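Local coordinates for protein probable sensor histidine kinase pdtas (Mycobacterium tuberculosis, PDB 2YKF) that probably autophosphorylates on histidine when it binds cyclic di-GMP, starting a two-component relay that adapts mycobacteria to poor nutrient supply, its GAF and PAS-like sensor region being present here, at residues V46-D49 and L53-V56; G7-E12 and D71-V76; P228-E233 and M251-G256; G182-D187 and V215-A220; E30-A35 and S176-D181. One frame throughout, in Å; residues are numbered along the deposited sequence.

Interaction 1 (V46-D49 and L53-V56); sequences VRRD and LVCV
Val46 and Val54 face each other as a hydrogen-bonded pair at the loop end of a beta hairpin, where strand 41-47 turns back into strand 53-59 within the antiparallel sheet of the GAF domain. Val46 N donates to Val54 O at 2.8 Å in a nearly straight bond. Val54 N returns the bond to Val46 O at 3.0 Å. The same Val46 O also receives a CA-H contact from Leu53, so that the carbonyl is met by an N-H and a C-H of consecutive residues. Next along the hairpin, Arg47 and Leu53 form a non-hydrogen-bonded pair whose side chains lie on the other face of the sheet; there Leu53 CD2 rests against Arg47 CB at 4.0 Å, while the arginine chain runs on past it.

On the face carrying the valines, Arg48 follows the strand end and lays its aliphatic part across Val54, with CG 3.9 Å from Val54 CG2, the two side chains nearly perpendicular. The guanidinium is held at both ends: NH1 by a salt bridge to Asp50 of the hairpin loop, NH2 by a hydrogen bond to His13 of helix 6-13. That helix covers the valine face, its Leu10 touching Val46, whereas helix 83-90 lies over the face of Arg47 and Leu53. With CG1 opposite the carbonyl carbon (chi1 -64°), CG2 of Val46 falls between the backbone N and the carbonyl carbon and faces Val56; its 3.5 Å approach to Val56 CG1 is tighter than an ordinary methyl contact.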
# COMPACT_ATOMS: atom_id res chain seq x y z
N VAL A 46 1.34 9.41 24.69
CA VAL A 46 1.87 8.91 25.97
C VAL A 46 1.70 10.01 27.07
O VAL A 46 1.38 11.17 26.72
CB VAL A 46 3.33 8.39 25.91
CG1 VAL A 46 3.45 7.12 24.94
CG2 VAL A 46 4.37 9.51 25.50
N ARG A 47 1.85 9.61 28.34
CA ARG A 47 1.58 10.49 29.51
C ARG A 47 2.83 10.50 30.32
O ARG A 47 3.33 9.45 30.74
CB ARG A 47 0.43 9.92 30.34
CG ARG A 47 0.11 10.74 31.59
CD ARG A 47 -1.10 10.18 32.31
NE ARG A 47 -0.78 8.98 33.10
CZ ARG A 47 -1.64 8.36 33.92
NH1 ARG A 47 -2.88 8.83 34.07
NH2 ARG A 47 -1.27 7.28 34.61
N ARG A 48 3.41 11.67 30.51
CA ARG A 48 4.66 11.72 31.27
C ARG A 48 4.34 11.64 32.76
O ARG A 48 3.16 11.62 33.14
CB ARG A 48 5.37 13.04 31.02
CG ARG A 48 5.08 13.75 29.75
CD ARG A 48 5.28 15.26 29.99
NE ARG A 48 6.47 15.73 29.31
CZ ARG A 48 7.01 16.93 29.46
NH1 ARG A 48 6.50 17.81 30.32
NH2 ARG A 48 8.09 17.25 28.75
N ASP A 49 5.40 11.62 33.58
CA ASP A 49 5.33 12.01 35.02
C ASP A 49 4.30 13.12 35.29
O ASP A 49 3.28 12.94 36.00
CB ASP A 49 6.71 12.47 35.54
CG ASP A 49 7.55 13.29 34.50
OD1 ASP A 49 7.05 14.23 33.84
OD2 ASP A 49 8.74 12.99 34.38
N LEU A 53 0.55 15.30 28.29
CA LEU A 53 0.42 14.37 27.17
C LEU A 53 1.32 14.75 25.98
O LEU A 53 1.38 15.92 25.62
CB LEU A 53 -1.04 14.30 26.71
CG LEU A 53 -2.06 14.06 27.79
CD1 LEU A 53 -3.44 13.90 27.18
CD2 LEU A 53 -1.72 12.88 28.67
N VAL A 54 1.94 13.74 25.36
CA VAL A 54 2.80 13.91 24.22
C VAL A 54 2.37 12.98 23.09
O VAL A 54 2.18 11.75 23.30
CB VAL A 54 4.24 13.54 24.62
CG1 VAL A 54 5.23 13.79 23.48
CG2 VAL A 54 4.63 14.29 25.90
N CYS A 55 2.17 13.55 21.89
CA CYS A 55 1.94 12.68 20.69
C CYS A 55 3.31 12.21 20.17
O CYS A 55 4.21 13.03 19.83
CB CYS A 55 1.19 13.43 19.59
SG CYS A 55 1.02 12.43 18.03
N VAL A 56 3.50 10.88 20.11
CA VAL A 56 4.81 10.33 19.81
C VAL A 56 4.81 9.60 18.44
O VAL A 56 5.87 9.22 17.99
CB VAL A 56 5.31 9.31 20.90
CG1 VAL A 56 5.58 10.03 22.29
CG2 VAL A 56 4.28 8.23 21.09

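Interaction 2 (G7-E12 and D71-V76); sequences GDLLAE and DAVGTV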
# COMPACT_ATOMS: atom_id res chain seq x y z
N GLY A 7 11.39 6.36 19.37
CA GLY A 7 12.42 6.03 20.40
C GLY A 7 12.94 7.25 21.20
O GLY A 7 12.94 7.25 22.45
N ASP A 8 13.38 8.29 20.48
CA ASP A 8 13.89 9.54 21.11
C ASP A 8 12.81 10.18 21.97
O ASP A 8 13.09 10.57 23.12
CB ASP A 8 14.51 10.54 20.11
CG ASP A 8 15.66 9.92 19.29
OD1 ASP A 8 16.32 8.96 19.79
OD2 ASP A 8 15.88 10.38 18.13
N LEU A 9 11.58 10.24 21.46
CA LEU A 9 10.46 10.78 22.23
C LEU A 9 10.12 10.02 23.49
O LEU A 9 9.87 10.63 24.53
CB LEU A 9 9.21 10.93 21.36
CG LEU A 9 9.35 12.02 20.28
CD1 LEU A 9 8.05 12.20 19.50
CD2 LEU A 9 9.87 13.38 20.83
N LEU A 10 10.07 8.68 23.41
CA LEU A 10 9.77 7.88 24.61
C LEU A 10 10.90 8.01 25.69
O LEU A 10 10.62 8.00 26.87
CB LEU A 10 9.49 6.40 24.24
CG LEU A 10 8.30 6.08 23.32
CD1 LEU A 10 8.27 4.56 22.97
CD2 LEU A 10 7.07 6.48 23.97
N ALA A 11 12.17 8.09 25.27
CA ALA A 11 13.28 8.28 26.21
C ALA A 11 13.24 9.66 26.89
O ALA A 11 13.44 9.77 28.09
CB ALA A 11 14.63 8.05 25.55
N GLU A 12 12.97 10.69 26.10
CA GLU A 12 12.87 12.04 26.60
C GLU A 12 11.74 12.20 27.59
O GLU A 12 11.96 12.68 28.71
CB GLU A 12 12.66 13.00 25.44
CG GLU A 12 12.39 14.42 25.90
CD GLU A 12 13.63 15.09 26.46
OE1 GLU A 12 14.77 14.72 26.03
OE2 GLU A 12 13.47 15.97 27.34
N ASP A 71 1.70 17.67 10.72
CA ASP A 71 2.44 16.68 11.47
C ASP A 71 2.22 16.88 12.97
O ASP A 71 2.69 17.85 13.54
CB ASP A 71 3.93 16.75 11.14
CG ASP A 71 4.73 15.58 11.74
OD1 ASP A 71 4.17 14.79 12.56
OD2 ASP A 71 5.94 15.47 11.42
N ALA A 72 1.57 15.91 13.62
CA ALA A 72 1.29 16.00 15.07
C ALA A 72 2.37 15.46 16.04
O ALA A 72 2.31 15.68 17.29
CB ALA A 72 -0.12 15.36 15.39
N VAL A 73 3.37 14.78 15.49
CA VAL A 73 4.37 14.13 16.29
C VAL A 73 5.20 15.18 17.03
O VAL A 73 5.58 16.19 16.43
CB VAL A 73 5.30 13.27 15.44
CG1 VAL A 73 6.34 12.66 16.32
CG2 VAL A 73 4.47 12.12 14.73
N GLY A 74 5.44 14.92 18.33
CA GLY A 74 6.21 15.83 19.18
C GLY A 74 5.31 16.86 19.87
O GLY A 74 5.77 17.58 20.73
N THR A 75 4.05 16.96 19.48
CA THR A 75 3.08 17.84 20.15
C THR A 75 2.97 17.50 21.66
O THR A 75 2.72 16.35 22.03
CB THR A 75 1.66 17.62 19.60
OG1 THR A 75 1.56 18.10 18.26
CG2 THR A 75 0.61 18.38 20.45
N VAL A 76 3.04 18.53 22.52
CA VAL A 76 3.07 18.34 23.97
C VAL A 76 1.96 19.23 24.50
O VAL A 76 1.88 20.44 24.18
CB VAL A 76 4.42 18.77 24.57
CG1 VAL A 76 4.37 18.79 26.11
CG2 VAL A 76 5.57 17.82 24.13
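Leu9 projects from helix 6-13 over the 72-75 turn, its CD1 methyl overlapping Val73 CG1 at 3.6 Å and then reaching the backbone at Gly74 N, 3.9 Å from the same methyl. One branch of the leucine thus carries the whole encounter, straddling a side chain and the peptide that follows it. Its CG stands opposite the carbonyl carbon (chi1 -68°), which throws the isobutyl group outward from the helix to the turn.

The turn it meets is braced by hydrogen bonds of its own. Ala72 to Thr75 form a type II beta turn, closed by Thr75 N to Ala72 O at 3.1 Å. Thr75 OG1 donates to that same oxygen at 2.7 Å, arriving from the same face of the carbonyl, so two donors of one residue grip Ala72 O. Ahead of the turn, Asp71 OD1 accepts from Val73 N at 3.0 Å, an Asx turn in which the N-H comes from above the carboxylate plane. Gly74 has the positive phi of 90° that suits the third position of a type II turn.

Outside the two segments, Asp71 OD2 forms a salt bridge with Arg205 of the second subunit and a hydrogen bond with His204 of that subunit, placing this turn at the dimer interface. The helix and the turn themselves share no hydrogen bond: they meet through two methyl groups and the Gly74 amide nitrogen, so their hold is apolar and weakly directional, while the polar groups of the turn serve instead to fix it, to bond it to Cys55 of strand 53-59 and to tie it to the second subunit.

Interaction 3 (P228-E233 and M251-G256); sequences PFEAHE and MEVDAG
Glu230 and Val253 slide past one another in opposite directions, the carboxylate arm coming off helix 228-243 and the valine standing on the edge strand 250-255. OE1 of Glu230 passes 3.7 Å from Val253 CG1, a contact between a carboxylate oxygen and a methyl group that offers no polar bond. The glutamate reaches the strand because its CG lies opposite the carbonyl carbon (chi1 -63°) and the chain beyond CG is extended, delivering the carboxylate to the level of the Val253-Asp254 peptide. Asp254 N is 4.0 Å from OE1, too far to count as a hydrogen bond.

A single water makes the polar link instead. It donates one hydrogen to Glu230 OE1 at 2.8 Å and another to Asp254 O at 2.7 Å, joining helix side chain and strand backbone. The Asp254 carboxylate keeps its distance, OD2 lying 6.0 Å from Glu230 OE1, and is directed to another partner, Thr259, which is hydrogen-bonded to OD1. Glu252 forms a salt bridge with Arg174 of the second subunit.

The axes of the short helix and strand segments approach to 9.3 Å, their N-to-C directions 129° apart, within the PAS-like domain. Asp227 holds the start of the helix by accepting from Glu230 N, and Ile225 in the preceding loop packs against Glu230, Ala231 and Val253. Strand 258-269 continues the sheet beside strand 250-255, its Leu262 touching Val253.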
# COMPACT_ATOMS: atom_id res chain seq x y z
N PRO A 228 4.46 -29.80 -2.77
CA PRO A 228 3.62 -30.55 -1.81
C PRO A 228 4.08 -30.34 -0.34
O PRO A 228 3.28 -30.47 0.58
CB PRO A 228 3.77 -32.03 -2.26
CG PRO A 228 5.20 -32.12 -2.85
CD PRO A 228 5.43 -30.67 -3.49
N PHE A 229 5.34 -29.99 -0.09
CA PHE A 229 5.73 -29.65 1.31
C PHE A 229 5.11 -28.32 1.79
O PHE A 229 4.71 -28.17 2.94
CB PHE A 229 7.27 -29.59 1.44
CG PHE A 229 7.96 -30.94 1.24
CD1 PHE A 229 7.88 -31.93 2.24
CD2 PHE A 229 8.69 -31.21 0.10
CE1 PHE A 229 8.53 -33.17 2.07
CE2 PHE A 229 9.35 -32.44 -0.06
CZ PHE A 229 9.25 -33.42 0.93
N GLU A 230 5.10 -27.33 0.91
CA GLU A 230 4.58 -26.00 1.27
C GLU A 230 3.09 -26.18 1.46
O GLU A 230 2.51 -25.52 2.30
CB GLU A 230 4.85 -25.03 0.06
CG GLU A 230 6.31 -24.87 -0.17
CD GLU A 230 6.72 -23.63 -0.94
OE1 GLU A 230 5.87 -23.00 -1.63
OE2 GLU A 230 7.92 -23.32 -0.84
N ALA A 231 2.45 -27.02 0.64
CA ALA A 231 0.99 -27.23 0.73
C ALA A 231 0.60 -27.70 2.13
O ALA A 231 -0.41 -27.25 2.72
CB ALA A 231 0.48 -28.20 -0.38
N HIS A 232 1.42 -28.60 2.68
CA HIS A 232 1.17 -29.09 3.99
C HIS A 232 1.51 -28.07 5.07
O HIS A 232 0.79 -27.98 6.06
CB HIS A 232 1.94 -30.40 4.24
CG HIS A 232 1.58 -31.04 5.54
ND1 HIS A 232 0.31 -31.53 5.79
CD2 HIS A 232 2.29 -31.23 6.68
CE1 HIS A 232 0.27 -32.04 7.02
NE2 HIS A 232 1.45 -31.85 7.58
N GLU A 233 2.59 -27.32 4.88
CA GLU A 233 2.94 -26.25 5.84
C GLU A 233 1.79 -25.21 6.02
O GLU A 233 1.47 -24.76 7.12
CB GLU A 233 4.23 -25.52 5.41
CG GLU A 233 5.54 -26.27 5.76
CD GLU A 233 6.74 -25.76 4.92
OE1 GLU A 233 6.54 -24.92 3.97
OE2 GLU A 233 7.87 -26.23 5.20
N MET A 251 4.24 -15.54 4.49
CA MET A 251 4.82 -16.56 3.66
C MET A 251 4.61 -16.35 2.17
O MET A 251 3.59 -15.82 1.76
CB MET A 251 4.39 -17.96 4.06
CG MET A 251 2.93 -18.24 4.09
SD MET A 251 2.59 -19.51 5.33
CE MET A 251 3.78 -20.82 4.87
N GLU A 252 5.59 -16.79 1.38
CA GLU A 252 5.51 -16.68 -0.06
C GLU A 252 5.24 -18.06 -0.63
O GLU A 252 5.93 -19.05 -0.29
CB GLU A 252 6.81 -16.09 -0.57
CG GLU A 252 6.89 -16.00 -2.06
CD GLU A 252 8.27 -15.51 -2.56
OE1 GLU A 252 8.89 -14.62 -1.95
OE2 GLU A 252 8.70 -16.01 -3.58
N VAL A 253 4.21 -18.18 -1.47
CA VAL A 253 3.88 -19.47 -1.99
C VAL A 253 3.71 -19.40 -3.52
O VAL A 253 3.00 -18.53 -3.97
CB VAL A 253 2.49 -19.96 -1.51
CG1 VAL A 253 2.57 -21.36 -1.17
CG2 VAL A 253 1.94 -19.19 -0.34
N ASP A 254 4.23 -20.40 -4.24
CA ASP A 254 3.91 -20.64 -5.66
C ASP A 254 2.70 -21.54 -5.81
O ASP A 254 2.61 -22.56 -5.15
CB ASP A 254 5.12 -21.29 -6.36
CG ASP A 254 6.28 -20.31 -6.57
OD1 ASP A 254 6.23 -19.07 -6.24
OD2 ASP A 254 7.31 -20.81 -7.06
N ALA A 255 1.77 -21.14 -6.68
CA ALA A 255 0.59 -21.89 -6.97
C ALA A 255 0.16 -21.59 -8.38
O ALA A 255 -0.15 -20.42 -8.74
CB ALA A 255 -0.54 -21.48 -6.04
N GLY A 256 0.08 -22.63 -9.20
CA GLY A 256 -0.60 -22.45 -10.51
C GLY A 256 0.07 -21.48 -11.46
O GLY A 256 -0.63 -20.80 -12.26
O HOH W 1 4.57 -23.93 -3.94

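Interaction 4 (G182-D187 and V215-A220); sequences GFIRLD and VNLIDA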
# COMPACT_ATOMS: atom_id res chain seq x y z
N GLY A 182 -5.29 -7.49 -0.83
CA GLY A 182 -6.17 -8.66 -0.83
C GLY A 182 -6.47 -8.98 0.65
O GLY A 182 -5.56 -9.07 1.47
N PHE A 183 -7.74 -9.14 0.97
CA PHE A 183 -8.13 -9.30 2.37
C PHE A 183 -9.12 -10.42 2.45
O PHE A 183 -10.09 -10.45 1.63
CB PHE A 183 -8.83 -8.03 2.86
CG PHE A 183 -9.36 -8.15 4.28
CD1 PHE A 183 -8.53 -8.02 5.32
CD2 PHE A 183 -10.69 -8.49 4.51
CE1 PHE A 183 -9.02 -8.12 6.68
CE2 PHE A 183 -11.18 -8.63 5.80
CZ PHE A 183 -10.35 -8.46 6.88
N ILE A 184 -8.92 -11.34 3.42
CA ILE A 184 -9.83 -12.51 3.65
C ILE A 184 -10.15 -12.58 5.15
O ILE A 184 -9.23 -12.45 5.97
CB ILE A 184 -9.12 -13.81 3.28
CG1 ILE A 184 -9.06 -13.98 1.76
CG2 ILE A 184 -9.85 -15.08 3.84
CD1 ILE A 184 -8.04 -15.01 1.25
N ARG A 185 -11.42 -12.73 5.51
CA ARG A 185 -11.78 -12.94 6.90
C ARG A 185 -12.18 -14.41 7.05
O ARG A 185 -13.03 -14.89 6.30
CB ARG A 185 -12.89 -11.99 7.34
CG ARG A 185 -13.37 -12.19 8.78
CD ARG A 185 -12.30 -11.82 9.77
NE ARG A 185 -12.34 -12.72 10.92
CZ ARG A 185 -13.14 -12.57 11.97
NH1 ARG A 185 -13.96 -11.52 12.04
NH2 ARG A 185 -13.10 -13.44 12.97
N LEU A 186 -11.53 -15.11 7.99
CA LEU A 186 -11.91 -16.52 8.27
C LEU A 186 -12.67 -16.57 9.59
O LEU A 186 -12.30 -15.90 10.51
CB LEU A 186 -10.68 -17.42 8.45
CG LEU A 186 -9.70 -17.64 7.33
CD1 LEU A 186 -8.82 -18.88 7.71
CD2 LEU A 186 -10.49 -17.90 6.04
N ASP A 187 -13.72 -17.37 9.67
CA ASP A 187 -14.40 -17.57 10.92
C ASP A 187 -13.67 -18.64 11.74
O ASP A 187 -12.67 -19.20 11.27
CB ASP A 187 -15.87 -17.96 10.66
CG ASP A 187 -16.01 -19.39 10.14
OD1 ASP A 187 -15.03 -20.21 10.20
OD2 ASP A 187 -17.14 -19.69 9.69
N VAL A 215 -16.35 -21.25 1.86
CA VAL A 215 -15.58 -22.50 1.68
C VAL A 215 -14.49 -22.51 2.74
O VAL A 215 -14.02 -21.47 3.14
CB VAL A 215 -14.97 -22.61 0.28
CG1 VAL A 215 -14.25 -23.95 0.11
CG2 VAL A 215 -16.06 -22.48 -0.81
N ASN A 216 -14.16 -23.70 3.23
CA ASN A 216 -13.03 -23.87 4.08
C ASN A 216 -11.76 -23.44 3.31
O ASN A 216 -11.52 -23.88 2.20
CB ASN A 216 -12.93 -25.34 4.55
CG ASN A 216 -11.76 -25.56 5.44
OD1 ASN A 216 -10.65 -25.74 4.95
ND2 ASN A 216 -11.97 -25.44 6.77
N LEU A 217 -11.02 -22.50 3.89
CA LEU A 217 -9.87 -21.87 3.19
C LEU A 217 -8.80 -22.89 2.81
O LEU A 217 -8.41 -23.00 1.62
CB LEU A 217 -9.26 -20.75 4.05
CG LEU A 217 -8.07 -20.09 3.30
CD1 LEU A 217 -8.51 -19.21 2.16
CD2 LEU A 217 -7.30 -19.30 4.25
N ILE A 218 -8.34 -23.68 3.80
CA ILE A 218 -7.40 -24.78 3.49
C ILE A 218 -7.85 -25.70 2.35
O ILE A 218 -7.07 -25.99 1.46
CB ILE A 218 -7.06 -25.57 4.72
CG1 ILE A 218 -6.29 -24.65 5.66
CG2 ILE A 218 -6.28 -26.85 4.36
CD1 ILE A 218 -5.09 -23.86 4.92
N ASP A 219 -9.13 -26.11 2.34
CA ASP A 219 -9.62 -26.98 1.26
C ASP A 219 -9.57 -26.37 -0.16
O ASP A 219 -9.35 -27.07 -1.13
CB ASP A 219 -11.02 -27.47 1.56
CG ASP A 219 -11.04 -28.40 2.79
OD1 ASP A 219 -9.94 -28.94 3.16
OD2 ASP A 219 -12.15 -28.57 3.37
N ALA A 220 -9.85 -25.07 -0.25
CA ALA A 220 -9.69 -24.28 -1.47
C ALA A 220 -8.21 -24.07 -1.83
O ALA A 220 -7.85 -24.01 -3.01
CB ALA A 220 -10.34 -22.93 -1.26
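The PAS-like domain pairs an antiparallel five-stranded sheet with short helices, and here helix 217-221 is seated against strand 183-186 through leucine on leucine. Leu186 and Leu217 cross at about a right angle. Both methyls of Leu186 take part: CD2 lies 3.7 Å from Leu217 CB, and CD1 lies 3.8 Å from Leu217 CD2, so the fork of one leucine embraces the base and one branch of the other. Leu217 has CG turned opposite its backbone N (chi1 -179°), which carries its two methyls across to the strand. The second of them, CD1, extends along the strand to Ile184, whose CD1 is 4.3 Å away, a looser touch. Ile184 and Leu186 sit two residues apart in the strand and so present their side chains on the same face.

This apolar cluster is buried and is closed by further hydrophobic side chains. Ile278 of strand 272-282 and Val192 of strand 192-195 touch both leucines, while Tyr203 of helix 197-205 touches Leu217 and Ile184. No hydrogen bond links the two segments; the helix carries its own bonds. Thr221 OG1 is hydrogen-bonded to Leu217 O, one turn back along the helix. Asn216 is the N-cap: its OD1 accepts from Asp219 N at 3.0 Å, in the carbonyl plane and on a lone pair, with an N-H...O angle of 160°.

Interaction 5 (E30-A35 and S176-D181); sequences EWQLLA and SPRAGD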
# COMPACT_ATOMS: atom_id res chain seq x y z
N GLU A 30 3.30 -1.83 13.04
CA GLU A 30 2.18 -2.60 12.47
C GLU A 30 0.94 -1.79 12.15
O GLU A 30 0.05 -2.29 11.48
CB GLU A 30 1.71 -3.60 13.50
CG GLU A 30 2.74 -4.58 13.90
CD GLU A 30 2.66 -5.91 13.15
OE1 GLU A 30 2.15 -5.95 11.99
OE2 GLU A 30 3.14 -6.92 13.73
N TRP A 31 0.82 -0.57 12.69
CA TRP A 31 -0.49 0.05 12.66
C TRP A 31 -0.86 0.67 11.29
O TRP A 31 -1.97 1.16 11.13
CB TRP A 31 -0.58 1.10 13.78
CG TRP A 31 0.26 2.29 13.58
CD1 TRP A 31 1.31 2.49 12.66
CD2 TRP A 31 0.17 3.48 14.35
NE1 TRP A 31 1.85 3.76 12.86
CE2 TRP A 31 1.15 4.37 13.90
CE3 TRP A 31 -0.68 3.87 15.43
CZ2 TRP A 31 1.31 5.67 14.49
CZ3 TRP A 31 -0.56 5.14 15.95
CH2 TRP A 31 0.43 6.01 15.49
N GLN A 32 0.03 0.65 10.28
CA GLN A 32 -0.48 0.96 8.93
C GLN A 32 -1.75 0.13 8.59
O GLN A 32 -2.69 0.60 7.96
CB GLN A 32 0.60 0.79 7.82
CG GLN A 32 0.07 1.39 6.41
CD GLN A 32 -0.13 2.90 6.50
OE1 GLN A 32 0.78 3.65 6.92
NE2 GLN A 32 -1.34 3.35 6.18
N LEU A 33 -1.72 -1.17 8.92
CA LEU A 33 -2.83 -2.06 8.66
C LEU A 33 -4.10 -1.55 9.39
O LEU A 33 -5.17 -1.48 8.83
CB LEU A 33 -2.48 -3.46 9.17
CG LEU A 33 -3.62 -4.46 9.15
CD1 LEU A 33 -4.19 -4.62 7.74
CD2 LEU A 33 -3.09 -5.86 9.74
N LEU A 34 -3.96 -1.13 10.64
CA LEU A 34 -5.11 -0.55 11.33
C LEU A 34 -5.67 0.74 10.66
O LEU A 34 -6.88 0.85 10.45
CB LEU A 34 -4.69 -0.29 12.79
CG LEU A 34 -5.74 0.37 13.67
CD1 LEU A 34 -7.01 -0.54 13.83
CD2 LEU A 34 -5.09 0.68 15.02
N ALA A 35 -4.78 1.69 10.30
CA ALA A 35 -5.19 2.96 9.64
C ALA A 35 -5.87 2.61 8.30
O ALA A 35 -6.96 3.15 8.00
CB ALA A 35 -3.98 3.85 9.40
N SER A 176 5.37 -7.32 3.23
CA SER A 176 4.10 -8.05 3.42
C SER A 176 2.96 -7.31 2.73
O SER A 176 3.06 -6.11 2.54
CB SER A 176 3.78 -8.27 4.88
OG SER A 176 3.65 -7.05 5.54
N PRO A 177 1.88 -8.02 2.40
CA PRO A 177 0.72 -7.41 1.71
C PRO A 177 0.16 -6.23 2.51
O PRO A 177 0.25 -6.27 3.72
CB PRO A 177 -0.34 -8.51 1.72
CG PRO A 177 0.31 -9.72 2.14
CD PRO A 177 1.63 -9.40 2.83
N ARG A 178 -0.33 -5.19 1.84
CA ARG A 178 -1.13 -4.18 2.47
C ARG A 178 -2.56 -4.70 2.41
O ARG A 178 -2.90 -5.55 1.60
CB ARG A 178 -1.01 -2.82 1.73
CG ARG A 178 0.48 -2.38 1.41
CD ARG A 178 1.33 -2.14 2.69
NE ARG A 178 2.66 -1.61 2.32
CZ ARG A 178 2.96 -0.30 2.27
NH1 ARG A 178 2.04 0.63 2.59
NH2 ARG A 178 4.19 0.10 1.91
N ALA A 179 -3.40 -4.24 3.33
CA ALA A 179 -4.83 -4.59 3.29
C ALA A 179 -5.45 -4.48 1.85
O ALA A 179 -6.12 -5.41 1.38
CB ALA A 179 -5.61 -3.69 4.32
N GLY A 180 -5.20 -3.38 1.15
CA GLY A 180 -5.76 -3.24 -0.19
C GLY A 180 -5.34 -4.29 -1.19
O GLY A 180 -6.08 -4.55 -2.18
N ASP A 181 -4.15 -4.87 -0.99
CA ASP A 181 -3.68 -5.95 -1.87
C ASP A 181 -4.62 -7.16 -1.94
O ASP A 181 -4.66 -7.87 -2.96
CB ASP A 181 -2.25 -6.41 -1.49
CG ASP A 181 -1.21 -5.28 -1.63
OD1 ASP A 181 -1.38 -4.35 -2.48
OD2 ASP A 181 -0.20 -5.30 -0.90
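Asp181 OD2 is gripped by more than one group, and in doing so it shapes the turn that sets Ala179 against Leu33. Within the turn, Arg178 N donates to it at 2.7 Å, a nearly straight bond (N-H...O 162°) in which the N-H comes from above the carboxylate plane. The same oxygen also takes a salt bridge from outside this chain, to NH2 of Arg178 of the second subunit. The backbone bond from Asp181 N to Arg178 O, 3.0 Å long, ties the two residues a second time and closes the 3-10 turn 179-181.

Across the contact, the touch is apolar. Leu33 CD1 meets Ala179 CB at 3.8 Å; with CG opposite the backbone N (chi1 172°), the leucine tip is swung to the methyl although its CB bond starts off alongside. Nearby, Gln32 CG comes within 4.4 Å of Arg178 NH1, approaching the guanidinium obliquely. The amide of Gln32 is occupied otherwise, NE2 being bonded to Asp36 OD1 and Arg60 O. The Arg178 guanidinium pairs with Asp181 of the second subunit, and this intersubunit salt bridge is formed twice, once in each direction.

The contact lies at the junction of the GAF and PAS-like domains. Helix 18-38 of the former backs onto strand 53-59 through Trp31 and Ala35, while Leu33 also packs on Arg263 and Leu265 of strand 258-269, and the turn leads straight into strand 183-186.

The five contacts spread along an elongated two-domain chain. Interactions 1 and 2 lie in the GAF domain with centres about 8 Å apart and join directly, Cys55 O probably accepting a hydrogen bond from Gly74 N at 2.7 Å. Interactions 3 and 4 belong to the PAS-like domain, about 15 Å between centres, and bear on the same sheet. These two pairs stand on opposite sides of the chain's centre, with the centres of 1 and 3 about 45 Å apart. Interaction 5 lies between, about 23 Å from the centres of both 2 and 3; its second segment runs directly into interaction 4. Interactions 2, 3 and 5 also reach the second subunit.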